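Local coordinates for Serine/threonine-protein kinase Tel1 (Chaetomium thermophilum, PDB 6SKY), which phosphorylates serine and threonine residues of proteins with ATP and probably acts as a DNA-damage sensor that activates checkpoint signalling, at residues E1654-L1657 with Q1658-R1662; H1436-R1439 with V1440-V1443; A1474-A1477 with L1478-A1482. All blocks are in the same frame, centred on the assembly; numbering follows the deposited sequence.

Contact 1: E1654-L1657 with Q1658-R1662; sequences ESQL and QEYRR
Gln1656 and Tyr1660 meet at the first turn of the short helix 1657-1663, where Gln1656 holds the N-cap position. The ring of Tyr1660 folds back over the residue four before it. Its CG stands beside the backbone N and anti to the carbonyl carbon (chi1 -54°), which lays one face over the cap, with Gln1656 O 3.5 Å above the ring plane, over its centre. Gln1656 CB adds an off-centre CH-pi contact, 4.2 Å from the centroid of the Tyr1660 ring. Tyr1660 N, in the plane of the Gln1656 carbonyl, gives Gln1656 O a nearly straight bond (3.2 Å, 168°); Glu1659 N adds a weak, bent one. Farther out, the Gln1656 chain bends at chi2 and carries NE2 across to Glu1659 CG, the chains passing at a slant, with the amide and carboxylate planes 29° apart. Without the tyrosine ring, as with an alanine here, the cap carbonyl and Gln1656 CB would probably lose their cover, and Tyr1848 the ring it meets nearly at a right angle. Helix 1836-1849 touches Gln1656 and Tyr1660 through Asn1844, and helix 2732-2755 touches Leu1657 through Pro2732. Leu1657 crosses the tyrosine at about a right angle, CD2 lying 3.8 Å from Tyr1660 CD2. Its other methyl meets Arg1661, whose chain runs extended from CG to NE: Leu1657 CD1 lies over one face of the guanidinium, 3.7 Å from Arg1661 NH2.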
ATOM      1  N   GLU A1654     -16.323 -13.824 -35.511  1.00 37.59           N
ATOM      2  CA  GLU A1654     -15.946 -12.764 -36.427  1.00 37.59           C
ATOM      3  C   GLU A1654     -15.562 -13.242 -37.815  1.00 37.59           C
ATOM      4  O   GLU A1654     -15.410 -12.408 -38.710  1.00 37.59           O
ATOM      5  CB  GLU A1654     -14.782 -11.956 -35.849  1.00 37.59           C
ATOM      6  CG  GLU A1654     -13.543 -12.772 -35.634  1.00 37.59           C
ATOM      7  CD  GLU A1654     -12.476 -11.996 -34.934  1.00 37.59           C
ATOM      8  OE1 GLU A1654     -12.800 -11.241 -33.997  1.00 37.59           O
ATOM      9  OE2 GLU A1654     -11.309 -12.133 -35.333  1.00 37.59           O
ATOM     10  N   SER A1655     -15.393 -14.536 -38.026  1.00 35.20           N
ATOM     11  CA  SER A1655     -15.165 -15.076 -39.352  1.00 35.20           C
ATOM     12  C   SER A1655     -16.338 -15.956 -39.753  1.00 35.20           C
ATOM     13  O   SER A1655     -17.222 -16.258 -38.955  1.00 35.20           O
ATOM     14  CB  SER A1655     -13.854 -15.864 -39.408  1.00 35.20           C
ATOM     15  OG  SER A1655     -13.823 -16.869 -38.417  1.00 35.20           O
ATOM     16  N   GLN A1656     -16.337 -16.359 -41.015  1.00 35.04           N
ATOM     17  CA  GLN A1656     -17.344 -17.253 -41.550  1.00 35.04           C
ATOM     18  C   GLN A1656     -16.851 -18.679 -41.672  1.00 35.04           C
ATOM     19  O   GLN A1656     -17.503 -19.488 -42.326  1.00 35.04           O
ATOM     20  CB  GLN A1656     -17.813 -16.762 -42.913  1.00 35.04           C
ATOM     21  CG  GLN A1656     -18.590 -15.475 -42.869  1.00 35.04           C
ATOM     22  CD  GLN A1656     -20.020 -15.678 -42.448  1.00 35.04           C
ATOM     23  OE1 GLN A1656     -20.491 -15.059 -41.501  1.00 35.04           O
ATOM     24  NE2 GLN A1656     -20.724 -16.539 -43.158  1.00 35.04           N
ATOM     25  N   LEU A1657     -15.720 -19.011 -41.056  1.00 35.75           N
ATOM     26  CA  LEU A1657     -15.159 -20.342 -41.231  1.00 35.75           C
ATOM     27  C   LEU A1657     -16.082 -21.424 -40.699  1.00 35.75           C
ATOM     28  O   LEU A1657     -16.028 -22.567 -41.165  1.00 35.75           O
ATOM     29  CB  LEU A1657     -13.799 -20.427 -40.556  1.00 35.75           C
ATOM     30  CG  LEU A1657     -12.642 -19.894 -41.388  1.00 35.75           C
ATOM     31  CD1 LEU A1657     -11.341 -20.290 -40.761  1.00 35.75           C
ATOM     32  CD2 LEU A1657     -12.732 -20.432 -42.787  1.00 35.75           C
ATOM     33  N   GLN A1658     -16.942 -21.092 -39.741  1.00 42.00           N
ATOM     34  CA  GLN A1658     -17.858 -22.090 -39.209  1.00 42.00           C
ATOM     35  C   GLN A1658     -18.894 -22.496 -40.244  1.00 42.00           C
ATOM     36  O   GLN A1658     -19.261 -23.670 -40.332  1.00 42.00           O
ATOM     37  CB  GLN A1658     -18.536 -21.565 -37.953  1.00 42.00           C
ATOM     38  CG  GLN A1658     -18.040 -22.203 -36.683  1.00 42.00           C
ATOM     39  CD  GLN A1658     -19.170 -22.529 -35.730  1.00 42.00           C
ATOM     40  OE1 GLN A1658     -20.331 -22.216 -35.994  1.00 42.00           O
ATOM     41  NE2 GLN A1658     -18.837 -23.167 -34.616  1.00 42.00           N
ATOM     42  N   GLU A1659     -19.358 -21.551 -41.059  1.00 41.31           N
ATOM     43  CA  GLU A1659     -20.316 -21.901 -42.099  1.00 41.31           C
ATOM     44  C   GLU A1659     -19.648 -22.677 -43.223  1.00 41.31           C
ATOM     45  O   GLU A1659     -20.224 -23.630 -43.750  1.00 41.31           O
ATOM     46  CB  GLU A1659     -20.984 -20.649 -42.645  1.00 41.31           C
ATOM     47  CG  GLU A1659     -20.780 -19.426 -41.785  1.00 41.31           C
ATOM     48  CD  GLU A1659     -21.473 -19.505 -40.435  1.00 41.31           C
ATOM     49  OE1 GLU A1659     -22.389 -20.339 -40.274  1.00 41.31           O
ATOM     50  OE2 GLU A1659     -21.095 -18.728 -39.530  1.00 41.31           O
ATOM     51  N   TYR A1660     -18.437 -22.285 -43.604  1.00 35.55           N
ATOM     52  CA  TYR A1660     -17.726 -23.033 -44.627  1.00 35.55           C
ATOM     53  C   TYR A1660     -17.427 -24.445 -44.167  1.00 35.55           C
ATOM     54  O   TYR A1660     -17.327 -25.356 -44.992  1.00 35.55           O
ATOM     55  CB  TYR A1660     -16.428 -22.331 -45.000  1.00 35.55           C
ATOM     56  CG  TYR A1660     -16.567 -20.892 -45.407  1.00 35.55           C
ATOM     57  CD1 TYR A1660     -17.761 -20.385 -45.862  1.00 35.55           C
ATOM     58  CD2 TYR A1660     -15.486 -20.043 -45.338  1.00 35.55           C
ATOM     59  CE1 TYR A1660     -17.870 -19.074 -46.223  1.00 35.55           C
ATOM     60  CE2 TYR A1660     -15.585 -18.742 -45.704  1.00 35.55           C
ATOM     61  CZ  TYR A1660     -16.775 -18.259 -46.141  1.00 35.55           C
ATOM     62  OH  TYR A1660     -16.855 -16.944 -46.503  1.00 35.55           O
ATOM     63  N   ARG A1661     -17.265 -24.651 -42.863  1.00 44.53           N
ATOM     64  CA  ARG A1661     -17.016 -25.998 -42.368  1.00 44.53           C
ATOM     65  C   ARG A1661     -18.298 -26.778 -42.159  1.00 44.53           C
ATOM     66  O   ARG A1661     -18.277 -28.009 -42.197  1.00 44.53           O
ATOM     67  CB  ARG A1661     -16.216 -25.944 -41.075  1.00 44.53           C
ATOM     68  CG  ARG A1661     -14.793 -25.551 -41.330  1.00 44.53           C
ATOM     69  CD  ARG A1661     -14.054 -25.203 -40.077  1.00 44.53           C
ATOM     70  NE  ARG A1661     -12.736 -24.682 -40.410  1.00 44.53           N
ATOM     71  CZ  ARG A1661     -11.859 -24.250 -39.519  1.00 44.53           C
ATOM     72  NH1 ARG A1661     -12.153 -24.274 -38.228  1.00 44.53           N
ATOM     73  NH2 ARG A1661     -10.686 -23.793 -39.921  1.00 44.53           N
ATOM     74  N   ARG A1662     -19.412 -26.090 -41.936  1.00 46.80           N
ATOM     75  CA  ARG A1662     -20.693 -26.778 -41.889  1.00 46.80           C
ATOM     76  C   ARG A1662     -21.104 -27.257 -43.271  1.00 46.80           C
ATOM     77  O   ARG A1662     -21.617 -28.369 -43.420  1.00 46.80           O
ATOM     78  CB  ARG A1662     -21.755 -25.854 -41.307  1.00 46.80           C
ATOM     79  CG  ARG A1662     -23.109 -26.492 -41.182  1.00 46.80           C
ATOM     80  CD  ARG A1662     -24.156 -25.473 -40.810  1.00 46.80           C
ATOM     81  NE  ARG A1662     -24.378 -24.506 -41.876  1.00 46.80           N
ATOM     82  CZ  ARG A1662     -25.183 -24.714 -42.914  1.00 46.80           C
ATOM     83  NH1 ARG A1662     -25.837 -25.859 -43.028  1.00 46.80           N
ATOM     84  NH2 ARG A1662     -25.332 -23.779 -43.840  1.00 46.80           N
TER

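Contact 2: H1436-R1439 with V1440-V1443; sequences HSLR and VFVV
Leu1438 and Val1442 share the firmer hydrogen bond of this turn, Val1442 N to Leu1438 O at 3.0 Å, with the donor nearly along the C=O axis and an N-H...O angle of 144°. A second bond, from Val1440 N to Ser1437 O, is weak at 3.4 Å. The first has the i to i+4 spacing of an alpha-helix and the second spans three residues, in the weakly bonded last part of helix 1429-1441, before the chain becomes loop. Ser1437 turns its own hydroxyl backward along the helix to Met1433 O. Val1442 has CG2 beside its backbone N and anti to the carbonyl carbon, which sets this methyl next to Leu1438 O, beside the bond that its own N-H makes. One turn round, Leu1438 and Phe1441 pass each other at a slant, CD2 of Leu1438 4.1 Å from CD2 of Phe1441. The Phe1441 ring (chi1 -53°) leans back along the helix, its CE2 4.0 Å from Ser1437 O. Val1440 CB and CG2 lie near the same Ser1437 O, CB at 3.7 Å. Outward, the turn packs on helix 1448-1461: Leu1438 touches Ile1454, Phe1441 touches Ala1451, and Val1442 touches Ala1451 and Leu1452. Arg1439, Val1442 and Val1443 lean on helix 1470-1487, where Arg1439 forms a long, weak ion pair with Asp1483.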
ATOM      1  N   HIS A1436     -44.392 -29.139 -52.981  1.00 63.18           N
ATOM      2  CA  HIS A1436     -43.830 -27.846 -52.630  1.00 63.18           C
ATOM      3  C   HIS A1436     -44.120 -26.785 -53.677  1.00 63.18           C
ATOM      4  O   HIS A1436     -44.099 -25.595 -53.353  1.00 63.18           O
ATOM      5  CB  HIS A1436     -42.327 -27.999 -52.416  1.00 63.18           C
ATOM      6  CG  HIS A1436     -41.631 -26.734 -52.027  1.00 63.18           C
ATOM      7  ND1 HIS A1436     -41.082 -25.871 -52.950  1.00 63.18           N
ATOM      8  CD2 HIS A1436     -41.377 -26.196 -50.812  1.00 63.18           C
ATOM      9  CE1 HIS A1436     -40.528 -24.850 -52.321  1.00 63.18           C
ATOM     10  NE2 HIS A1436     -40.695 -25.023 -51.023  1.00 63.18           N
ATOM     11  N   SER A1437     -44.397 -27.176 -54.917  1.00 64.94           N
ATOM     12  CA  SER A1437     -44.713 -26.192 -55.943  1.00 64.94           C
ATOM     13  C   SER A1437     -46.195 -25.845 -55.983  1.00 64.94           C
ATOM     14  O   SER A1437     -46.549 -24.690 -56.238  1.00 64.94           O
ATOM     15  CB  SER A1437     -44.267 -26.702 -57.311  1.00 64.94           C
ATOM     16  OG  SER A1437     -42.915 -27.114 -57.271  1.00 64.94           O
ATOM     17  N   LEU A1438     -47.073 -26.819 -55.749  1.00 67.14           N
ATOM     18  CA  LEU A1438     -48.502 -26.534 -55.707  1.00 67.14           C
ATOM     19  C   LEU A1438     -48.895 -25.767 -54.457  1.00 67.14           C
ATOM     20  O   LEU A1438     -49.961 -25.134 -54.444  1.00 67.14           O
ATOM     21  CB  LEU A1438     -49.302 -27.830 -55.779  1.00 67.14           C
ATOM     22  CG  LEU A1438     -49.171 -28.615 -57.074  1.00 67.14           C
ATOM     23  CD1 LEU A1438     -49.759 -29.996 -56.905  1.00 67.14           C
ATOM     24  CD2 LEU A1438     -49.849 -27.867 -58.196  1.00 67.14           C
ATOM     25  N   ARG A1439     -48.073 -25.834 -53.408  1.00 68.94           N
ATOM     26  CA  ARG A1439     -48.336 -25.062 -52.202  1.00 68.94           C
ATOM     27  C   ARG A1439     -48.490 -23.574 -52.486  1.00 68.94           C
ATOM     28  O   ARG A1439     -49.031 -22.847 -51.648  1.00 68.94           O
ATOM     29  CB  ARG A1439     -47.212 -25.296 -51.198  1.00 68.94           C
ATOM     30  CG  ARG A1439     -47.562 -24.977 -49.762  1.00 68.94           C
ATOM     31  CD  ARG A1439     -46.404 -25.315 -48.854  1.00 68.94           C
ATOM     32  NE  ARG A1439     -45.156 -24.799 -49.395  1.00 68.94           N
ATOM     33  CZ  ARG A1439     -44.721 -23.561 -49.204  1.00 68.94           C
ATOM     34  NH1 ARG A1439     -45.433 -22.713 -48.476  1.00 68.94           N
ATOM     35  NH2 ARG A1439     -43.574 -23.171 -49.740  1.00 68.94           N
ATOM     36  N   VAL A1440     -48.038 -23.102 -53.645  1.00 72.63           N
ATOM     37  CA  VAL A1440     -48.208 -21.699 -54.003  1.00 72.63           C
ATOM     38  C   VAL A1440     -49.623 -21.435 -54.490  1.00 72.63           C
ATOM     39  O   VAL A1440     -50.256 -20.448 -54.100  1.00 72.63           O
ATOM     40  CB  VAL A1440     -47.173 -21.290 -55.063  1.00 72.63           C
ATOM     41  CG1 VAL A1440     -47.502 -19.919 -55.617  1.00 72.63           C
ATOM     42  CG2 VAL A1440     -45.777 -21.314 -54.472  1.00 72.63           C
ATOM     43  N   PHE A1441     -50.139 -22.306 -55.358  1.00 74.81           N
ATOM     44  CA  PHE A1441     -51.483 -22.119 -55.887  1.00 74.81           C
ATOM     45  C   PHE A1441     -52.555 -22.459 -54.868  1.00 74.81           C
ATOM     46  O   PHE A1441     -53.684 -21.978 -54.994  1.00 74.81           O
ATOM     47  CB  PHE A1441     -51.679 -22.968 -57.138  1.00 74.81           C
ATOM     48  CG  PHE A1441     -50.624 -22.758 -58.173  1.00 74.81           C
ATOM     49  CD1 PHE A1441     -50.552 -21.568 -58.870  1.00 74.81           C
ATOM     50  CD2 PHE A1441     -49.702 -23.748 -58.450  1.00 74.81           C
ATOM     51  CE1 PHE A1441     -49.577 -21.369 -59.822  1.00 74.81           C
ATOM     52  CE2 PHE A1441     -48.729 -23.554 -59.402  1.00 74.81           C
ATOM     53  CZ  PHE A1441     -48.667 -22.365 -60.090  1.00 74.81           C
ATOM     54  N   VAL A1442     -52.227 -23.275 -53.865  1.00 72.86           N
ATOM     55  CA  VAL A1442     -53.225 -23.670 -52.874  1.00 72.86           C
ATOM     56  C   VAL A1442     -53.821 -22.459 -52.167  1.00 72.86           C
ATOM     57  O   VAL A1442     -54.988 -22.478 -51.761  1.00 72.86           O
ATOM     58  CB  VAL A1442     -52.593 -24.666 -51.883  1.00 72.86           C
ATOM     59  CG1 VAL A1442     -53.426 -24.800 -50.633  1.00 72.86           C
ATOM     60  CG2 VAL A1442     -52.434 -26.015 -52.545  1.00 72.86           C
ATOM     61  N   VAL A1443     -53.061 -21.375 -52.042  1.00 75.70           N
ATOM     62  CA  VAL A1443     -53.526 -20.205 -51.305  1.00 75.70           C
ATOM     63  C   VAL A1443     -53.858 -19.070 -52.265  1.00 75.70           C
ATOM     64  O   VAL A1443     -53.734 -17.891 -51.918  1.00 75.70           O
ATOM     65  CB  VAL A1443     -52.489 -19.759 -50.260  1.00 75.70           C
ATOM     66  CG1 VAL A1443     -52.294 -20.845 -49.235  1.00 75.70           C
ATOM     67  CG2 VAL A1443     -51.171 -19.427 -50.927  1.00 75.70           C
TER

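Contact 3: A1474-A1477 with L1478-A1482; sequences AGYA and LSSLA
Two successive turns in the interior of helix 1470-1487, within the alpha solenoid of the kinase, make up this contact, and regular i to i+4 bonding runs through it. Leu1478 N reaches Ala1474 O, Ser1480 N reaches Tyr1476 O, and Leu1481 N reaches Ala1477 O, each at 2.9 Å. Gly1475 O is gripped twice, by Ser1479 N (3.0 Å, 171°) and by Ser1479 OG (3.0 Å), the two donors coming from opposite faces of the carbonyl plane. The serine hydroxyl can fold back in this way because OG lies beside its own backbone N (chi1 -56°), and the bond gives a buried hydroxyl an acceptor within the helix. Ser1480 meets the aromatic residue four before it through its CB, which lies over one face of the Tyr1476 ring and 3.2 Å from Tyr1476 O. Every residue that touches here is buried. Helix 1502-1521 meets Ala1477 and Leu1481 through Phe1515 and Leu1519; helices 1530-1543 and 1578-1588 pack on Leu1478, with Ala1580 of the latter touching Ser1479. Like the hydroxyl of Ser1479, Leu1481 CG lies beside its backbone N, and the chain bends back over the preceding turn. This CG lies 3.1 Å from Ala1477 O and CD1 follows at 3.5 Å from Ala1477 O, placing CG and CD1 of Leu1481 against the carbonyl that its own backbone N-H binds.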
ATOM      1  N   ALA A1474     -42.883 -32.985 -41.960  1.00 58.48           N
ATOM      2  CA  ALA A1474     -43.015 -32.016 -40.879  1.00 58.48           C
ATOM      3  C   ALA A1474     -43.012 -30.593 -41.418  1.00 58.48           C
ATOM      4  O   ALA A1474     -43.918 -29.803 -41.128  1.00 58.48           O
ATOM      5  CB  ALA A1474     -41.888 -32.207 -39.869  1.00 58.48           C
ATOM      6  N   GLY A1475     -42.001 -30.254 -42.214  1.00 55.93           N
ATOM      7  CA  GLY A1475     -41.916 -28.908 -42.748  1.00 55.93           C
ATOM      8  C   GLY A1475     -43.035 -28.590 -43.716  1.00 55.93           C
ATOM      9  O   GLY A1475     -43.590 -27.488 -43.693  1.00 55.93           O
ATOM     10  N   TYR A1476     -43.385 -29.545 -44.578  1.00 58.28           N
ATOM     11  CA  TYR A1476     -44.475 -29.306 -45.514  1.00 58.28           C
ATOM     12  C   TYR A1476     -45.790 -29.097 -44.783  1.00 58.28           C
ATOM     13  O   TYR A1476     -46.562 -28.200 -45.130  1.00 58.28           O
ATOM     14  CB  TYR A1476     -44.596 -30.463 -46.499  1.00 58.28           C
ATOM     15  CG  TYR A1476     -45.758 -30.289 -47.435  1.00 58.28           C
ATOM     16  CD1 TYR A1476     -45.721 -29.338 -48.435  1.00 58.28           C
ATOM     17  CD2 TYR A1476     -46.900 -31.058 -47.303  1.00 58.28           C
ATOM     18  CE1 TYR A1476     -46.776 -29.162 -49.279  1.00 58.28           C
ATOM     19  CE2 TYR A1476     -47.962 -30.887 -48.142  1.00 58.28           C
ATOM     20  CZ  TYR A1476     -47.895 -29.938 -49.130  1.00 58.28           C
ATOM     21  OH  TYR A1476     -48.951 -29.759 -49.980  1.00 58.28           O
ATOM     22  N   ALA A1477     -46.057 -29.907 -43.761  1.00 58.45           N
ATOM     23  CA  ALA A1477     -47.274 -29.760 -42.980  1.00 58.45           C
ATOM     24  C   ALA A1477     -47.313 -28.415 -42.277  1.00 58.45           C
ATOM     25  O   ALA A1477     -48.337 -27.729 -42.291  1.00 58.45           O
ATOM     26  CB  ALA A1477     -47.373 -30.896 -41.969  1.00 58.45           C
ATOM     27  N   LEU A1478     -46.207 -28.023 -41.647  1.00 57.92           N
ATOM     28  CA  LEU A1478     -46.168 -26.735 -40.966  1.00 57.92           C
ATOM     29  C   LEU A1478     -46.448 -25.594 -41.933  1.00 57.92           C
ATOM     30  O   LEU A1478     -47.314 -24.749 -41.679  1.00 57.92           O
ATOM     31  CB  LEU A1478     -44.818 -26.552 -40.285  1.00 57.92           C
ATOM     32  CG  LEU A1478     -44.550 -25.210 -39.619  1.00 57.92           C
ATOM     33  CD1 LEU A1478     -45.679 -24.840 -38.696  1.00 57.92           C
ATOM     34  CD2 LEU A1478     -43.260 -25.298 -38.856  1.00 57.92           C
ATOM     35  N   SER A1479     -45.732 -25.561 -43.059  1.00 60.80           N
ATOM     36  CA  SER A1479     -45.913 -24.474 -44.013  1.00 60.80           C
ATOM     37  C   SER A1479     -47.322 -24.466 -44.585  1.00 60.80           C
ATOM     38  O   SER A1479     -47.932 -23.402 -44.737  1.00 60.80           O
ATOM     39  CB  SER A1479     -44.888 -24.586 -45.136  1.00 60.80           C
ATOM     40  OG  SER A1479     -43.573 -24.609 -44.625  1.00 60.80           O
ATOM     41  N   SER A1480     -47.862 -25.644 -44.895  1.00 62.64           N
ATOM     42  CA  SER A1480     -49.175 -25.718 -45.520  1.00 62.64           C
ATOM     43  C   SER A1480     -50.267 -25.300 -44.550  1.00 62.64           C
ATOM     44  O   SER A1480     -51.160 -24.527 -44.906  1.00 62.64           O
ATOM     45  CB  SER A1480     -49.420 -27.131 -46.037  1.00 62.64           C
ATOM     46  OG  SER A1480     -50.568 -27.176 -46.860  1.00 62.64           O
ATOM     47  N   LEU A1481     -50.212 -25.800 -43.317  1.00 65.35           N
ATOM     48  CA  LEU A1481     -51.204 -25.419 -42.323  1.00 65.35           C
ATOM     49  C   LEU A1481     -51.130 -23.932 -42.014  1.00 65.35           C
ATOM     50  O   LEU A1481     -52.164 -23.278 -41.844  1.00 65.35           O
ATOM     51  CB  LEU A1481     -51.010 -26.248 -41.059  1.00 65.35           C
ATOM     52  CG  LEU A1481     -51.296 -27.737 -41.232  1.00 65.35           C
ATOM     53  CD1 LEU A1481     -50.832 -28.511 -40.019  1.00 65.35           C
ATOM     54  CD2 LEU A1481     -52.770 -27.972 -41.482  1.00 65.35           C
ATOM     55  N   ALA A1482     -49.920 -23.373 -41.954  1.00 66.59           N
ATOM     56  CA  ALA A1482     -49.788 -21.941 -41.719  1.00 66.59           C
ATOM     57  C   ALA A1482     -50.418 -21.134 -42.849  1.00 66.59           C
ATOM     58  O   ALA A1482     -51.199 -20.206 -42.606  1.00 66.59           O
ATOM     59  CB  ALA A1482     -48.316 -21.578 -41.555  1.00 66.59           C
TER

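In the fold
Along the chain the order is contact 2, contact 3, contact 1, in series. Contacts 2 and 3 are neighbours in the helical solenoid, their centres 12 Å apart, on helices 1429-1441 and 1470-1487. Arg1439 joins them by packing: its CD lies 3.9 Å from Tyr1476 CE1, and its NH1 lies 3.9 Å from Ser1479 CB. Contact 1, on helix 1657-1663, stands apart, with centres about 34 Å from contact 2 and 30 Å from contact 3, although all three lie on the same side of the chain's centre. Contact 1 also meets helix 2732-2755, so the contacts sample the solenoid from its outer part to a place where it meets that helix of the kinase region.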